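Local structure of peroxinectin A (Dictyostelium discoideum, 6ERC) at residues N215-P218 with G219-S222. The protein catalyses the hydrogen peroxide-dependent oxidation of phenolic donors as a secreted heme peroxidase of the animal type. Numbering follows the deposited sequence.
Sequences NENP and GLLS. With HEM (protoporphyrin IX containing Fe), chain F.
Asn-217 N-caps helix 218-241: its OD1 accepts from Leu-220 N at 2.8 Å. The donor stands above the plane of the side-chain amide. CG sits between the backbone N and the carbonyl carbon (chi1 67°), which turns the amide back over the first turn. The other end of this amide points to the heme side. Asn-217 ND2 donates to Glu-216 OE1 over 2.7 Å, in the plane of its own amide, on the anti side of Glu-216 OE1 but tilted about 31° out of the plane of that group. Glu-216 OE2 is covalently bonded to the heme methyl carbon CMB at 1.5 Å, the kind of ester link found in mammalian heme peroxidases. One side chain thus ties the helix start to the ester that carries the heme. An alanine in place of Asn-217 would probably leave Leu-220 N without its cap and Glu-216 OE1 without this donor, so that the ester carbonyl is less firmly oriented. The first helical bonds follow, Leu-221 N to Asn-217 O at 3.2 Å and Ser-222 N to Pro-218 O at 2.7 Å. The remaining contacts are van der Waals packing. Leu-220 CB lies 3.6 Å from Asn-217 ND2, the two side chains crossing at about a right angle. Leu-221 CD1 rests 3.6 Å from Asn-215 OD1, which accepts from Tyr-207 N. Gln-77 of helix 70-80 adds weak hydrogen bonds to both Asn-217 ND2 and Glu-216 OE1. Leu-220 packs on Phe-78 of that helix and on His-81, the predicted proton acceptor. Pro-218 and Ser-222 meet Leu-344 of helix 342-350.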
loop_
_atom_site.group_PDB
_atom_site.type_symbol
_atom_site.label_atom_id
_atom_site.label_comp_id
_atom_site.label_asym_id
_atom_site.label_seq_id
_atom_site.Cartn_x
_atom_site.Cartn_y
_atom_site.Cartn_z
ATOM N N ASN A 215 3.518 -1.059 11.731
ATOM C CA ASN A 215 2.784 -0.480 12.848
ATOM C C ASN A 215 1.910 0.700 12.444
ATOM O O ASN A 215 1.268 1.288 13.320
ATOM C CB ASN A 215 3.756 -0.026 13.940
ATOM C CG ASN A 215 4.531 -1.177 14.550
ATOM O OD1 ASN A 215 4.124 -1.750 15.561
ATOM N ND2 ASN A 215 5.659 -1.517 13.938
ATOM N N GLU A 216 1.868 1.055 11.154
ATOM C CA GLU A 216 1.151 2.254 10.724
ATOM C C GLU A 216 -0.235 2.326 11.357
ATOM O O GLU A 216 -0.624 3.364 11.904
ATOM C CB GLU A 216 1.051 2.291 9.196
ATOM C CG GLU A 216 0.763 3.682 8.607
ATOM C CD GLU A 216 -0.722 4.012 8.500
ATOM O OE1 GLU A 216 -1.556 3.225 8.992
ATOM O OE2 GLU A 216 -1.055 5.067 7.914
ATOM N N ASN A 217 -0.992 1.235 11.301
ATOM C CA ASN A 217 -2.291 1.198 11.958
ATOM C C ASN A 217 -2.550 -0.212 12.461
ATOM O O ASN A 217 -1.955 -1.176 11.964
ATOM C CB ASN A 217 -3.418 1.650 11.020
ATOM C CG ASN A 217 -3.654 0.686 9.881
ATOM O OD1 ASN A 217 -4.405 -0.278 10.020
ATOM N ND2 ASN A 217 -3.024 0.947 8.742
ATOM N N PRO A 218 -3.441 -0.370 13.448
ATOM C CA PRO A 218 -3.665 -1.709 14.018
ATOM C C PRO A 218 -4.278 -2.686 13.033
ATOM O O PRO A 218 -3.850 -3.845 12.972
ATOM C CB PRO A 218 -4.603 -1.437 15.205
ATOM C CG PRO A 218 -4.533 0.054 15.441
ATOM C CD PRO A 218 -4.259 0.658 14.110
ATOM N N GLY A 219 -5.283 -2.260 12.270
ATOM C CA GLY A 219 -5.861 -3.141 11.271
ATOM C C GLY A 219 -4.819 -3.739 10.351
ATOM O O GLY A 219 -4.970 -4.871 9.886
ATOM N N LEU A 220 -3.747 -2.992 10.079
ATOM C CA LEU A 220 -2.637 -3.537 9.308
ATOM C C LEU A 220 -1.861 -4.563 10.122
ATOM O O LEU A 220 -1.486 -5.621 9.606
ATOM C CB LEU A 220 -1.720 -2.401 8.854
ATOM C CG LEU A 220 -0.515 -2.761 7.984
ATOM C CD1 LEU A 220 -0.959 -3.414 6.685
ATOM C CD2 LEU A 220 0.317 -1.515 7.704
ATOM N N LEU A 221 -1.610 -4.265 11.399
ATOM C CA LEU A 221 -0.930 -5.219 12.265
ATOM C C LEU A 221 -1.754 -6.481 12.459
ATOM O O LEU A 221 -1.194 -7.576 12.578
ATOM C CB LEU A 221 -0.629 -4.574 13.618
ATOM C CG LEU A 221 0.778 -4.000 13.770
ATOM C CD1 LEU A 221 0.840 -3.027 14.934
ATOM C CD2 LEU A 221 1.776 -5.129 13.968
ATOM N N SER A 222 -3.082 -6.351 12.493
ATOM C CA SER A 222 -3.930 -7.527 12.649
ATOM C C SER A 222 -3.735 -8.498 11.494
ATOM O O SER A 222 -3.652 -9.715 11.705
ATOM C CB SER A 222 -5.394 -7.109 12.758
ATOM O OG SER A 222 -5.640 -6.475 13.998
HETATM C CHA HEM F . 1.951 5.585 0.699
HETATM C CHB HEM F . -0.222 6.234 4.969
HETATM C CHC HEM F . -3.897 3.401 3.505
HETATM C CHD HEM F . -1.822 2.961 -0.849
HETATM C C1A HEM F . 1.648 6.053 1.954
HETATM C C2A HEM F . 2.392 7.048 2.685
HETATM C C3A HEM F . 1.796 7.236 3.866
HETATM C C4A HEM F . 0.653 6.354 3.920
HETATM C CMA HEM F . 2.234 8.203 4.988
HETATM C CAA HEM F . 3.644 7.761 2.150
HETATM C CBA HEM F . 3.262 9.218 1.930
HETATM C CGA HEM F . 4.183 9.843 0.916
HETATM O O1A HEM F . 4.183 9.398 -0.261
HETATM O O2A HEM F . 4.913 10.798 1.281
HETATM C C1B HEM F . -1.388 5.507 4.941
HETATM C C2B HEM F . -2.308 5.380 6.044
HETATM C C3B HEM F . -3.324 4.594 5.650
HETATM C C4B HEM F . -3.076 4.203 4.276
HETATM C CMB HEM F . -2.069 6.061 7.407
HETATM C CAB HEM F . -4.579 4.139 6.430
HETATM C CBB HEM F . -4.864 4.558 7.667
HETATM C C1C HEM F . -3.669 3.037 2.196
HETATM C C2C HEM F . -4.530 2.210 1.367
HETATM C C3C HEM F . -3.947 2.089 0.155
HETATM C C4C HEM F . -2.709 2.836 0.198
HETATM C CMC HEM F . -5.862 1.637 1.896
HETATM C CAC HEM F . -4.362 1.346 -1.142
HETATM C CBC HEM F . -5.465 0.613 -1.306
HETATM C C1D HEM F . -0.604 3.595 -0.793
HETATM C C2D HEM F . 0.399 3.596 -1.834
HETATM C C3D HEM F . 1.429 4.329 -1.402
HETATM C C4D HEM F . 1.128 4.801 -0.073
HETATM C CMD HEM F . 0.252 2.892 -3.198
HETATM C CAD HEM F . 2.752 4.619 -2.133
HETATM C CBD HEM F . 3.604 3.368 -1.939
HETATM C CGD HEM F . 5.068 3.717 -1.830
HETATM O O1D HEM F . 5.519 4.049 -0.704
HETATM O O2D HEM F . 5.796 3.659 -2.853
HETATM N NA HEM F . 0.591 5.648 2.738
HETATM N NB HEM F . -1.884 4.778 3.878
HETATM N NC HEM F . -2.569 3.398 1.448
HETATM N ND HEM F . -0.124 4.338 0.266
HETATM FE FE HEM F . -0.967 4.509 2.067
#